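Local coordinates for hypothetical protein DUF871 (Enterococcus faecalis, PDB 2P0O) that probably hydrolyses 6-phospho-N-acetylmuramyl glycosides, as 6-phospho-N-acetylmuramidases do, although its function has not been established, at residues V9-I15 and R51-L55; D32-L38 and M64-I70; S252-I258 and N333-R337; G303-I307 and G317-V321. All blocks are in the same frame, centred on the assembly; numbering follows the deposited sequence.

Interaction 1: residues V9-I15 and R51-L55; sequences VFLGEEI and RLTDL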
loop_
_atom_site.group_PDB
_atom_site.type_symbol
_atom_site.label_atom_id
_atom_site.label_comp_id
_atom_site.label_asym_id
_atom_site.label_seq_id
_atom_site.Cartn_x
_atom_site.Cartn_y
_atom_site.Cartn_z
ATOM N N VAL A 9 -11.920 5.837 4.764
ATOM C CA VAL A 9 -12.470 6.749 5.746
ATOM C C VAL A 9 -13.716 6.095 6.305
ATOM O O VAL A 9 -14.445 5.442 5.574
ATOM C CB VAL A 9 -12.773 8.121 5.128
ATOM C CG1 VAL A 9 -13.547 8.990 6.107
ATOM C CG2 VAL A 9 -11.469 8.809 4.727
ATOM N N PHE A 10 -13.913 6.223 7.610
ATOM C CA PHE A 10 -15.022 5.563 8.319
ATOM C C PHE A 10 -16.012 6.618 8.793
ATOM O O PHE A 10 -15.710 7.430 9.675
ATOM C CB PHE A 10 -14.478 4.705 9.465
ATOM C CG PHE A 10 -13.669 3.528 8.978
ATOM C CD1 PHE A 10 -12.326 3.682 8.619
ATOM C CD2 PHE A 10 -14.276 2.284 8.789
ATOM C CE1 PHE A 10 -11.586 2.587 8.117
ATOM C CE2 PHE A 10 -13.546 1.189 8.301
ATOM C CZ PHE A 10 -12.218 1.327 7.979
ATOM N N LEU A 11 -17.182 6.629 8.156
ATOM C CA LEU A 11 -18.179 7.658 8.429
ATOM C C LEU A 11 -19.168 7.272 9.521
ATOM O O LEU A 11 -20.171 7.961 9.710
ATOM C CB LEU A 11 -18.929 8.046 7.148
ATOM C CG LEU A 11 -18.050 8.634 6.043
ATOM C CD1 LEU A 11 -18.919 9.057 4.871
ATOM C CD2 LEU A 11 -17.256 9.813 6.592
ATOM N N GLY A 12 -18.877 6.174 10.223
ATOM C CA GLY A 12 -19.637 5.738 11.393
ATOM C C GLY A 12 -19.331 6.633 12.580
ATOM O O GLY A 12 -19.915 6.506 13.661
ATOM N N GLU A 13 -18.412 7.561 12.364
ATOM C CA GLU A 13 -18.034 8.539 13.378
ATOM C C GLU A 13 -17.941 9.934 12.718
ATOM O O GLU A 13 -17.831 10.044 11.490
ATOM C CB GLU A 13 -16.701 8.098 14.024
ATOM C CG GLU A 13 -16.820 6.880 15.025
ATOM C CD GLU A 13 -16.339 5.509 14.459
ATOM O OE1 GLU A 13 -15.478 5.464 13.533
ATOM O OE2 GLU A 13 -16.820 4.463 14.980
ATOM N N GLU A 14 -18.009 10.996 13.513
ATOM C CA GLU A 14 -17.900 12.359 12.960
ATOM C C GLU A 14 -16.478 12.597 12.436
ATOM O O GLU A 14 -15.505 12.126 13.050
ATOM C CB GLU A 14 -18.312 13.414 13.994
ATOM C CG GLU A 14 -18.280 14.874 13.496
ATOM C CD GLU A 14 -19.153 15.122 12.259
ATOM O OE1 GLU A 14 -20.387 15.347 12.426
ATOM O OE2 GLU A 14 -18.592 15.108 11.126
ATOM N N ILE A 15 -16.371 13.268 11.282
ATOM C CA ILE A 15 -15.070 13.506 10.641
ATOM C C ILE A 15 -14.232 14.467 11.481
ATOM O O ILE A 15 -14.492 15.661 11.484
ATOM C CB ILE A 15 -15.194 14.042 9.184
ATOM C CG1 ILE A 15 -16.175 13.195 8.359
ATOM C CG2 ILE A 15 -13.820 14.047 8.501
ATOM C CD1 ILE A 15 -16.390 13.699 6.926
ATOM N N ARG A 51 -22.546 13.943 6.771
ATOM C CA ARG A 51 -21.178 13.401 6.812
ATOM C C ARG A 51 -20.608 13.161 5.402
ATOM O O ARG A 51 -19.452 13.459 5.118
ATOM C CB ARG A 51 -21.126 12.110 7.645
ATOM C CG ARG A 51 -21.032 12.378 9.147
ATOM C CD ARG A 51 -21.054 11.120 9.974
ATOM N NE ARG A 51 -21.510 11.427 11.327
ATOM C CZ ARG A 51 -21.638 10.543 12.317
ATOM N NH1 ARG A 51 -21.339 9.261 12.142
ATOM N NH2 ARG A 51 -22.068 10.954 13.502
ATOM N N LEU A 52 -21.430 12.604 4.520
ATOM C CA LEU A 52 -21.037 12.340 3.136
ATOM C C LEU A 52 -20.882 13.624 2.368
ATOM O O LEU A 52 -19.980 13.713 1.547
ATOM C CB LEU A 52 -22.055 11.428 2.448
ATOM C CG LEU A 52 -21.665 10.555 1.204
ATOM C CD1 LEU A 52 -20.506 9.580 1.481
ATOM C CD2 LEU A 52 -22.876 9.773 0.691
ATOM N N THR A 53 -21.768 14.647 2.649
ATOM C CA THR A 53 -21.655 15.957 2.058
ATOM C C THR A 53 -20.351 16.621 2.500
ATOM O O THR A 53 -19.705 17.296 1.700
ATOM C CB THR A 53 -22.911 16.878 2.333
ATOM O OG1 THR A 53 -24.110 16.135 1.968
ATOM C CG2 THR A 53 -22.819 18.196 1.504
ATOM N N ASP A 54 -19.955 16.446 3.769
ATOM C CA ASP A 54 -18.622 16.989 4.299
ATOM C C ASP A 54 -17.427 16.293 3.617
ATOM O O ASP A 54 -16.429 16.956 3.263
ATOM C CB ASP A 54 -18.477 16.775 5.810
ATOM C CG ASP A 54 -19.536 17.491 6.622
ATOM O OD1 ASP A 54 -19.906 18.669 6.290
ATOM O OD2 ASP A 54 -20.001 16.863 7.620
ATOM N N LEU A 55 -17.516 14.975 3.446
ATOM C CA LEU A 55 -16.385 14.216 2.874
ATOM C C LEU A 55 -16.173 14.523 1.375
ATOM O O LEU A 55 -15.041 14.771 0.929
ATOM C CB LEU A 55 -16.526 12.689 3.112
ATOM C CG LEU A 55 -15.467 11.802 2.409
ATOM C CD1 LEU A 55 -14.086 12.099 2.936
ATOM C CD2 LEU A 55 -15.745 10.289 2.486
#

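Interaction 2: residues D32-L38 and M64-I70; sequences DGIFTSL and MKIMVDI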
loop_
_atom_site.group_PDB
_atom_site.type_symbol
_atom_site.label_atom_id
_atom_site.label_comp_id
_atom_site.label_asym_id
_atom_site.label_seq_id
_atom_site.Cartn_x
_atom_site.Cartn_y
_atom_site.Cartn_z
ATOM N N ASP A 32 -4.691 9.217 -4.309
ATOM C CA ASP A 32 -5.713 9.943 -5.073
ATOM C C ASP A 32 -7.129 9.457 -4.891
ATOM O O ASP A 32 -8.043 9.953 -5.574
ATOM C CB ASP A 32 -5.419 9.946 -6.589
ATOM C CG ASP A 32 -4.134 10.653 -6.936
ATOM O OD1 ASP A 32 -3.929 11.796 -6.470
ATOM O OD2 ASP A 32 -3.322 10.041 -7.680
ATOM N N GLY A 33 -7.313 8.490 -3.995
ATOM C CA GLY A 33 -8.602 7.849 -3.819
ATOM C C GLY A 33 -9.002 7.602 -2.384
ATOM O O GLY A 33 -8.150 7.410 -1.492
ATOM N N ILE A 34 -10.325 7.599 -2.181
ATOM C CA ILE A 34 -10.945 7.263 -0.927
ATOM C C ILE A 34 -11.958 6.139 -1.139
ATOM O O ILE A 34 -12.722 6.141 -2.122
ATOM C CB ILE A 34 -11.670 8.478 -0.294
ATOM C CG1 ILE A 34 -10.669 9.596 0.019
ATOM C CG2 ILE A 34 -12.466 8.036 0.954
ATOM C CD1 ILE A 34 -11.301 10.985 0.150
ATOM N N PHE A 35 -11.933 5.182 -0.214
ATOM C CA PHE A 35 -12.966 4.154 -0.078
ATOM C C PHE A 35 -13.677 4.370 1.258
ATOM O O PHE A 35 -13.039 4.650 2.283
ATOM C CB PHE A 35 -12.357 2.742 -0.138
ATOM C CG PHE A 35 -13.348 1.621 0.090
ATOM C CD1 PHE A 35 -14.032 1.042 -0.990
ATOM C CD2 PHE A 35 -13.566 1.105 1.382
ATOM C CE1 PHE A 35 -14.945 -0.021 -0.802
ATOM C CE2 PHE A 35 -14.477 0.039 1.592
ATOM C CZ PHE A 35 -15.163 -0.543 0.499
ATOM N N THR A 36 -14.998 4.243 1.240
ATOM C CA THR A 36 -15.779 4.303 2.460
ATOM C C THR A 36 -16.954 3.333 2.392
ATOM O O THR A 36 -17.597 3.184 1.342
ATOM C CB THR A 36 -16.233 5.755 2.794
ATOM O OG1 THR A 36 -16.820 5.791 4.105
ATOM C CG2 THR A 36 -17.239 6.300 1.764
ATOM N N SER A 37 -17.218 2.669 3.511
ATOM C CA SER A 37 -18.308 1.701 3.600
ATOM C C SER A 37 -19.347 2.182 4.600
ATOM O O SER A 37 -19.052 2.383 5.772
ATOM C CB SER A 37 -17.779 0.301 3.973
ATOM O OG SER A 37 -18.833 -0.658 4.045
ATOM N N LEU A 38 -20.566 2.381 4.114
ATOM C CA LEU A 38 -21.644 2.955 4.920
ATOM C C LEU A 38 -22.720 1.960 5.354
ATOM O O LEU A 38 -23.275 1.226 4.522
ATOM C CB LEU A 38 -22.316 4.083 4.153
ATOM C CG LEU A 38 -21.842 5.513 4.387
ATOM C CD1 LEU A 38 -20.558 5.813 3.610
ATOM C CD2 LEU A 38 -22.951 6.461 3.976
HETATM N N MSE A 64 -9.764 14.052 -5.306
HETATM C CA MSE A 64 -9.679 12.662 -4.926
HETATM C C MSE A 64 -11.001 12.002 -5.230
HETATM O O MSE A 64 -12.055 12.632 -5.187
HETATM C CB MSE A 64 -9.364 12.536 -3.443
HETATM C CG MSE A 64 -8.030 13.125 -3.055
HETATM SE SE MSE A 64 -7.785 13.005 -1.121
HETATM C CE MSE A 64 -7.143 11.163 -0.898
ATOM N N LYS A 65 -10.928 10.728 -5.546
ATOM C CA LYS A 65 -12.105 9.957 -5.857
ATOM C C LYS A 65 -12.698 9.391 -4.576
ATOM O O LYS A 65 -12.010 9.318 -3.545
ATOM C CB LYS A 65 -11.719 8.868 -6.848
ATOM C CG LYS A 65 -11.235 9.482 -8.162
ATOM C CD LYS A 65 -10.952 8.437 -9.221
ATOM C CE LYS A 65 -12.235 7.995 -9.899
ATOM N NZ LYS A 65 -11.977 6.796 -10.747
ATOM N N ILE A 66 -13.985 9.041 -4.634
ATOM C CA ILE A 66 -14.663 8.375 -3.534
ATOM C C ILE A 66 -15.510 7.219 -4.050
ATOM O O ILE A 66 -16.474 7.415 -4.793
ATOM C CB ILE A 66 -15.605 9.303 -2.731
ATOM C CG1 ILE A 66 -14.877 10.525 -2.163
ATOM C CG2 ILE A 66 -16.238 8.524 -1.600
ATOM C CD1 ILE A 66 -15.816 11.517 -1.425
HETATM N N MSE A 67 -15.139 6.016 -3.648
HETATM C CA MSE A 67 -15.937 4.850 -3.917
HETATM C C MSE A 67 -16.734 4.620 -2.639
HETATM O O MSE A 67 -16.151 4.520 -1.543
HETATM C CB MSE A 67 -15.002 3.682 -4.273
HETATM C CG MSE A 67 -15.619 2.258 -4.246
HETATM SE SE MSE A 67 -17.116 2.124 -5.510
HETATM C CE MSE A 67 -16.223 2.393 -7.235
ATOM N N VAL A 68 -18.056 4.556 -2.756
ATOM C CA VAL A 68 -18.898 4.288 -1.594
ATOM C C VAL A 68 -19.493 2.872 -1.649
ATOM O O VAL A 68 -20.262 2.524 -2.562
ATOM C CB VAL A 68 -20.060 5.317 -1.429
ATOM C CG1 VAL A 68 -20.955 4.945 -0.257
ATOM C CG2 VAL A 68 -19.542 6.770 -1.280
ATOM N N ASP A 69 -19.148 2.064 -0.658
ATOM C CA ASP A 69 -19.725 0.747 -0.529
ATOM C C ASP A 69 -20.941 0.878 0.392
ATOM O O ASP A 69 -20.826 1.262 1.555
ATOM C CB ASP A 69 -18.681 -0.240 -0.007
ATOM C CG ASP A 69 -19.232 -1.649 0.176
ATOM O OD1 ASP A 69 -20.032 -1.878 1.105
ATOM O OD2 ASP A 69 -18.847 -2.540 -0.597
ATOM N N ILE A 70 -22.110 0.574 -0.152
ATOM C CA ILE A 70 -23.370 0.830 0.541
ATOM C C ILE A 70 -24.438 -0.137 0.042
ATOM O O ILE A 70 -24.470 -0.481 -1.146
ATOM C CB ILE A 70 -23.806 2.316 0.329
ATOM C CG1 ILE A 70 -25.008 2.705 1.186
ATOM C CG2 ILE A 70 -24.039 2.627 -1.152
ATOM C CD1 ILE A 70 -25.290 4.213 1.142
#

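Interaction 3: residues S252-I258 and N333-R337; sequences SRYLKRI and NTITR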
loop_
_atom_site.group_PDB
_atom_site.type_symbol
_atom_site.label_atom_id
_atom_site.label_comp_id
_atom_site.label_asym_id
_atom_site.label_seq_id
_atom_site.Cartn_x
_atom_site.Cartn_y
_atom_site.Cartn_z
ATOM N N SER A 252 30.051 0.248 15.267
ATOM C CA SER A 252 30.999 0.072 14.181
ATOM C C SER A 252 31.664 1.386 13.731
ATOM O O SER A 252 30.998 2.428 13.634
ATOM C CB SER A 252 30.281 -0.576 13.000
ATOM O OG SER A 252 31.157 -0.678 11.927
ATOM N N ARG A 253 32.963 1.321 13.441
ATOM C CA ARG A 253 33.680 2.411 12.769
ATOM C C ARG A 253 33.175 2.640 11.334
ATOM O O ARG A 253 33.452 3.678 10.738
ATOM C CB ARG A 253 35.184 2.118 12.735
ATOM C CG ARG A 253 35.984 2.888 11.634
ATOM C CD ARG A 253 37.517 2.660 11.645
ATOM N NE ARG A 253 38.058 2.803 12.997
ATOM C CZ ARG A 253 38.279 1.773 13.811
ATOM N NH1 ARG A 253 38.743 1.990 15.042
ATOM N NH2 ARG A 253 38.029 0.524 13.390
ATOM N N TYR A 254 32.438 1.683 10.787
ATOM C CA TYR A 254 32.008 1.775 9.402
ATOM C C TYR A 254 30.544 2.122 9.251
ATOM O O TYR A 254 30.004 2.074 8.136
ATOM C CB TYR A 254 32.377 0.497 8.642
ATOM C CG TYR A 254 33.838 0.228 8.806
ATOM C CD1 TYR A 254 34.787 1.125 8.291
ATOM C CD2 TYR A 254 34.290 -0.856 9.554
ATOM C CE1 TYR A 254 36.159 0.917 8.476
ATOM C CE2 TYR A 254 35.666 -1.071 9.745
ATOM C CZ TYR A 254 36.585 -0.183 9.203
ATOM O OH TYR A 254 37.928 -0.382 9.380
ATOM N N LEU A 255 29.909 2.492 10.358
ATOM C CA LEU A 255 28.489 2.816 10.327
ATOM C C LEU A 255 28.184 3.988 9.384
ATOM O O LEU A 255 27.241 3.912 8.590
ATOM C CB LEU A 255 27.924 3.063 11.732
ATOM C CG LEU A 255 26.408 3.341 11.847
ATOM C CD1 LEU A 255 25.529 2.229 11.316
ATOM C CD2 LEU A 255 25.986 3.710 13.286
ATOM N N LYS A 256 28.990 5.045 9.460
ATOM C CA LYS A 256 28.782 6.259 8.658
ATOM C C LYS A 256 28.976 6.033 7.175
ATOM O O LYS A 256 28.363 6.719 6.362
ATOM C CB LYS A 256 29.691 7.393 9.128
ATOM C CG LYS A 256 29.482 7.700 10.588
ATOM C CD LYS A 256 29.572 9.188 10.948
ATOM C CE LYS A 256 28.709 9.447 12.195
ATOM N NZ LYS A 256 27.416 8.637 12.109
ATOM N N ARG A 257 29.840 5.084 6.824
ATOM C CA ARG A 257 30.028 4.715 5.441
ATOM C C ARG A 257 28.777 4.095 4.903
ATOM O O ARG A 257 28.486 4.233 3.717
ATOM C CB ARG A 257 31.143 3.681 5.282
ATOM C CG ARG A 257 32.453 4.251 4.905
ATOM C CD ARG A 257 33.356 3.168 4.383
ATOM N NE ARG A 257 34.716 3.686 4.280
ATOM C CZ ARG A 257 35.563 3.407 3.292
ATOM N NH1 ARG A 257 36.784 3.954 3.308
ATOM N NH2 ARG A 257 35.203 2.590 2.294
ATOM N N ILE A 258 28.056 3.359 5.741
ATOM C CA ILE A 258 26.891 2.674 5.207
ATOM C C ILE A 258 25.573 3.428 5.320
ATOM O O ILE A 258 24.638 3.103 4.606
ATOM C CB ILE A 258 26.787 1.139 5.590
ATOM C CG1 ILE A 258 25.780 0.811 6.709
ATOM C CG2 ILE A 258 28.174 0.429 5.705
ATOM C CD1 ILE A 258 25.455 1.762 7.664
ATOM N N ASN A 333 33.102 -7.569 7.110
ATOM C CA ASN A 333 32.673 -6.973 8.382
ATOM C C ASN A 333 31.159 -6.846 8.468
ATOM O O ASN A 333 30.494 -6.428 7.490
ATOM C CB ASN A 333 33.285 -5.583 8.573
ATOM C CG ASN A 333 34.785 -5.625 8.788
ATOM O OD1 ASN A 333 35.370 -6.680 9.063
ATOM N ND2 ASN A 333 35.415 -4.470 8.682
ATOM N N THR A 334 30.605 -7.206 9.618
ATOM C CA THR A 334 29.172 -7.046 9.829
ATOM C C THR A 334 28.986 -5.763 10.608
ATOM O O THR A 334 29.581 -5.604 11.674
ATOM C CB THR A 334 28.586 -8.239 10.608
ATOM O OG1 THR A 334 29.479 -8.555 11.688
ATOM C CG2 THR A 334 28.494 -9.459 9.701
ATOM N N ILE A 335 28.180 -4.848 10.074
ATOM C CA ILE A 335 28.105 -3.476 10.612
ATOM C C ILE A 335 26.840 -3.287 11.415
ATOM O O ILE A 335 26.876 -2.843 12.547
ATOM C CB ILE A 335 28.085 -2.385 9.483
ATOM C CG1 ILE A 335 29.176 -2.628 8.426
ATOM C CG2 ILE A 335 28.153 -0.957 10.098
ATOM C CD1 ILE A 335 30.553 -2.740 9.036
ATOM N N THR A 336 25.704 -3.580 10.804
ATOM C CA THR A 336 24.441 -3.447 11.508
ATOM C C THR A 336 23.445 -4.327 10.755
ATOM O O THR A 336 23.851 -5.099 9.875
ATOM C CB THR A 336 24.003 -1.951 11.627
ATOM O OG1 THR A 336 22.721 -1.877 12.223
ATOM C CG2 THR A 336 23.917 -1.260 10.262
ATOM N N ARG A 337 22.163 -4.190 11.088
ATOM C CA ARG A 337 21.103 -4.980 10.500
ATOM C C ARG A 337 19.862 -4.129 10.251
ATOM O O ARG A 337 19.503 -3.328 11.105
ATOM C CB ARG A 337 20.741 -6.120 11.452
ATOM C CG ARG A 337 19.966 -7.242 10.743
ATOM C CD ARG A 337 19.822 -8.482 11.602
ATOM N NE ARG A 337 18.992 -9.444 10.876
ATOM C CZ ARG A 337 18.367 -10.488 11.411
ATOM N NH1 ARG A 337 18.495 -10.785 12.707
ATOM N NH2 ARG A 337 17.615 -11.251 10.624
#

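Interaction 4: residues G303-I307 and G317-V321; sequences GTVTI and GEIQV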
loop_
_atom_site.group_PDB
_atom_site.type_symbol
_atom_site.label_atom_id
_atom_site.label_comp_id
_atom_site.label_asym_id
_atom_site.label_seq_id
_atom_site.Cartn_x
_atom_site.Cartn_y
_atom_site.Cartn_z
ATOM N N GLY A 303 19.082 -9.303 6.212
ATOM C CA GLY A 303 19.001 -7.884 6.588
ATOM C C GLY A 303 20.318 -7.326 7.061
ATOM O O GLY A 303 20.434 -6.136 7.259
ATOM N N THR A 304 21.316 -8.194 7.231
ATOM C CA THR A 304 22.638 -7.795 7.688
ATOM C C THR A 304 23.330 -6.863 6.691
ATOM O O THR A 304 23.433 -7.172 5.491
ATOM C CB THR A 304 23.525 -9.025 8.101
ATOM O OG1 THR A 304 22.911 -9.721 9.212
ATOM C CG2 THR A 304 24.921 -8.578 8.564
ATOM N N VAL A 305 23.763 -5.711 7.194
ATOM C CA VAL A 305 24.559 -4.755 6.417
ATOM C C VAL A 305 26.040 -4.972 6.664
ATOM O O VAL A 305 26.525 -4.937 7.815
ATOM C CB VAL A 305 24.197 -3.297 6.787
ATOM C CG1 VAL A 305 24.881 -2.306 5.850
ATOM C CG2 VAL A 305 22.680 -3.108 6.786
ATOM N N THR A 306 26.770 -5.166 5.570
ATOM C CA THR A 306 28.168 -5.586 5.622
ATOM C C THR A 306 29.055 -4.706 4.757
ATOM O O THR A 306 28.588 -4.068 3.793
ATOM C CB THR A 306 28.352 -7.073 5.126
ATOM O OG1 THR A 306 28.158 -7.136 3.712
ATOM C CG2 THR A 306 27.340 -7.996 5.747
ATOM N N ILE A 307 30.342 -4.686 5.093
ATOM C CA ILE A 307 31.340 -4.059 4.242
ATOM C C ILE A 307 32.519 -5.017 4.102
ATOM O O ILE A 307 32.999 -5.582 5.107
ATOM C CB ILE A 307 31.765 -2.623 4.766
ATOM C CG1 ILE A 307 32.638 -1.899 3.749
ATOM C CG2 ILE A 307 32.475 -2.678 6.145
ATOM C CD1 ILE A 307 32.761 -0.405 4.013
ATOM N N GLY A 317 35.641 -2.820 0.681
ATOM C CA GLY A 317 34.773 -1.664 0.661
ATOM C C GLY A 317 33.425 -1.870 -0.013
ATOM O O GLY A 317 32.572 -0.995 0.054
ATOM N N GLU A 318 33.221 -2.993 -0.697
ATOM C CA GLU A 318 31.875 -3.313 -1.196
ATOM C C GLU A 318 30.897 -3.392 -0.039
ATOM O O GLU A 318 31.170 -4.046 0.987
ATOM C CB GLU A 318 31.815 -4.644 -1.954
ATOM C CG GLU A 318 30.421 -4.819 -2.615
ATOM C CD GLU A 318 30.367 -5.920 -3.631
ATOM O OE1 GLU A 318 31.185 -5.901 -4.568
ATOM O OE2 GLU A 318 29.504 -6.804 -3.490
ATOM N N ILE A 319 29.767 -2.729 -0.216
ATOM C CA ILE A 319 28.708 -2.709 0.795
ATOM C C ILE A 319 27.586 -3.606 0.295
ATOM O O ILE A 319 27.151 -3.503 -0.868
ATOM C CB ILE A 319 28.225 -1.249 1.104
ATOM C CG1 ILE A 319 29.362 -0.427 1.724
ATOM C CG2 ILE A 319 27.004 -1.217 2.040
ATOM C CD1 ILE A 319 29.214 1.099 1.597
ATOM N N GLN A 320 27.128 -4.484 1.170
ATOM C CA GLN A 320 26.021 -5.365 0.859
ATOM C C GLN A 320 24.982 -5.369 1.980
ATOM O O GLN A 320 25.289 -5.074 3.166
ATOM C CB GLN A 320 26.530 -6.771 0.667
ATOM C CG GLN A 320 27.606 -6.924 -0.412
ATOM C CD GLN A 320 27.942 -8.365 -0.662
ATOM O OE1 GLN A 320 27.644 -9.231 0.167
ATOM N NE2 GLN A 320 28.560 -8.640 -1.789
ATOM N N VAL A 321 23.759 -5.689 1.600
ATOM C CA VAL A 321 22.731 -6.065 2.548
ATOM C C VAL A 321 22.297 -7.465 2.122
ATOM O O VAL A 321 21.959 -7.683 0.936
ATOM C CB VAL A 321 21.529 -5.090 2.475
ATOM C CG1 VAL A 321 20.471 -5.417 3.548
ATOM C CG2 VAL A 321 21.998 -3.617 2.600
HETATM O O HOH W 1 30.047 -6.692 2.002
HETATM O O HOH W 2 27.774 -9.868 2.941
#

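Interaction 1: residues V9-I15 and R51-L55
Arg51 reaches from its helix along the 9-15 loop and closes on the carbonyl of Leu11. With chi1 at -82° its CG sits beside the backbone N, and the chain then runs extended from CG to NE. Glu14 OE2 lies 4.2 Å from Arg51 CG, and Arg51 CD comes within 3.3 Å of Leu11 O. NE passes Glu13 O without bonding to it. At the tip, the peptide of Glu13 and Glu14 covers one guanidinium face, with Glu14 N 3.8 Å from CZ. Arg51 NH2 lies 4.1 Å from Glu14 N, a proximity and not a bond. Arg51 NH1 donates to Leu11 O at 3.0 Å in a nearly straight bond (167°), the oxygen lying in the guanidinium plane. Tyr48 makes a cation-pi contact with the same arginine. At this outer rim Glu14 turns back on its own chain, OE2 accepting from Ile15 N.

Deeper in, Leu11 CD1 meets Leu52 CD1 at 3.8 Å, the two side chains crossing at about a right angle. The partly exposed Ile15 rests its CD1 3.9 Å from Leu55 CB. The geometry is that of a TIM barrel: the loop leaving the first strand folds over the first half of helix 48-62, which follows the second.

Interaction 2: residues D32-L38 and M64-I70
Strands 33-38 and 65-70 are the second and third of the TIM barrel, and they pair in parallel register from Gly33-Lys65 through Ser37-Asp69. Their short axes approach to 4.6 Å at an angle of 19°. Backbone bonds zigzag between them: Met67 N gives to Ile34 O at 2.9 Å, Thr36 N to Met67 O, and Asp69 N to Thr36 O at 2.8 Å. CA-H...O contacts, such as Ile66 CA to Ile34 O, fill in between.

Helix 48-62 links the two strands, completing a beta-alpha-beta crossover, and the faces of the pair divide accordingly. Ile34 and Ile66 lie under Leu55 and Ala59 of that helix. On the same outer face Thr36 CG2 and Val68 CG2 touch at 3.8 Å, the side chains lying side by side and pointing the same way. Thr36 OG1, anti to the backbone N (chi1 -171°), bonds to Val9 O. Near the strand starts, selenomethionine Met64 bends its CE to 4.0 Å from Ile34 CG1.

The other face lines the barrel interior. Phe35, its CG also anti to the backbone N (chi1 176°), leans over the neighbouring strand: CD1 is 3.8 Å from Met67 CG, and CZ 3.6 Å from Asp69 CB. Phe177 meets the ring edge-to-face, and Trp144 also touches it. Toward the strand ends Ser37 OG makes a weak bond to Asp69 OD1 at 3.4 Å, while Asp69 OD2 forms a salt bridge with Arg97.

Interaction 3: residues S252-I258 and N333-R337
Ile335 drives both of its outer methyls against the turn at Ser252, and this is the tight part of the contact. Its CG2 lies 3.5 Å from Ser252 OG, and its CD1 is 3.7 Å from Tyr254 CB, coming in at the edge of the tyrosine ring. The serine hydroxyl is fixed where it stands: OG, anti to the backbone N (chi1 177°), accepts from Tyr254 N at 2.9 Å in an ST turn and also bonds to Glu295.

Here the outermost strand, 332-337, of the four-stranded antiparallel sheet in the cyclophilin-like domain carries a classic beta bulge: Ile335 and Thr336 both face Val305, so both can turn toward the short helix 255-258. That half is looser and apolar. Thr336 CG2 stands 4.0 Å from Leu255 CD1, and Ile258 CG2 is 4.2 Å from Ile335 CG1. Lys256 of the same helix is exposed, and its first side-chain bond points away from the strand.

At the other end, Asn333 ND2 comes to 3.6 Å from Tyr254 CE2, with amide and ring planes 24° apart. Their polar groups bond instead to Glu293, ND2 to its carbonyl O and Tyr254 OH to its N.

Interaction 4: residues G303-I307 and G317-V321
Thr306 and Gln320 form the hydrogen-bonded pair of an antiparallel hairpin whose short strand axes lie 164° apart. Among backbone bonds, Thr306 N gives to Gln320 O at 2.8 Å and Gln320 N returns to Thr306 O at 3.0 Å. The non-hydrogen-bonded pairs Val305-Val321 and Ile307-Ile319 flank them, tied by CA-H...O contacts such as Val321 CA to Thr304 O at 3.2 Å.

Apolar contacts occupy the face bearing Val305, Ile307, Ile319 and Val321. Ile307 CD1 meets Ile319 CG1 at 4.1 Å, the two side chains crossing obliquely, and Ile307 CG1 lies against Gly317 CA. Val305 CG2 faces Val321 CG2 at 4.3 Å. Ile258 of helix 255-258 packs on Val305 from the same face.

Polar side chains and water hold the other face. Thr306 OG1 stands in the crowded position between backbone N and carbonyl carbon (chi1 72°), which swings it to 3.5 Å from Gln320 CB. It donates to one water, which in turn donates to Glu318 O. A second water donates both to Thr306 OG1 and to Gln320 OE1, bridging the strands. Gln320 NE2 donates to Glu318 OE2 at 2.7 Å, with the oxygen in the amide plane, and Arg274 forms a salt bridge with Glu318 OE1.

The two faces thus differ in kind. One is apolar and buried, covered in part by Ile258; on the other the threonine hydroxyl works as both donor and acceptor, and its links to the glutamine strand pass through water, while the amide is oriented by bonds at both of its ends.

How the interactions relate
Interactions 1 and 2 belong to the TIM barrel, interactions 3 and 4 to the cyclophilin-like domain, and the two pairs stand at least about 30 Å apart between nearest atoms. Within each pair the contacts touch. Val9 N bonds to Phe35 O, so the loop of interaction 1 leads off from the sheet of interaction 2, and helix 48-62 serves both. Interactions 3 and 4 share a sheet, strand 332-337 flanking 304-308. Interactions 2 and 4 are buried strand pairings, parallel and antiparallel, run by backbone bonds. Interaction 1 is partly exposed and adds an arginine-carbonyl bond; interaction 3 is buried and depends on side-chain fit.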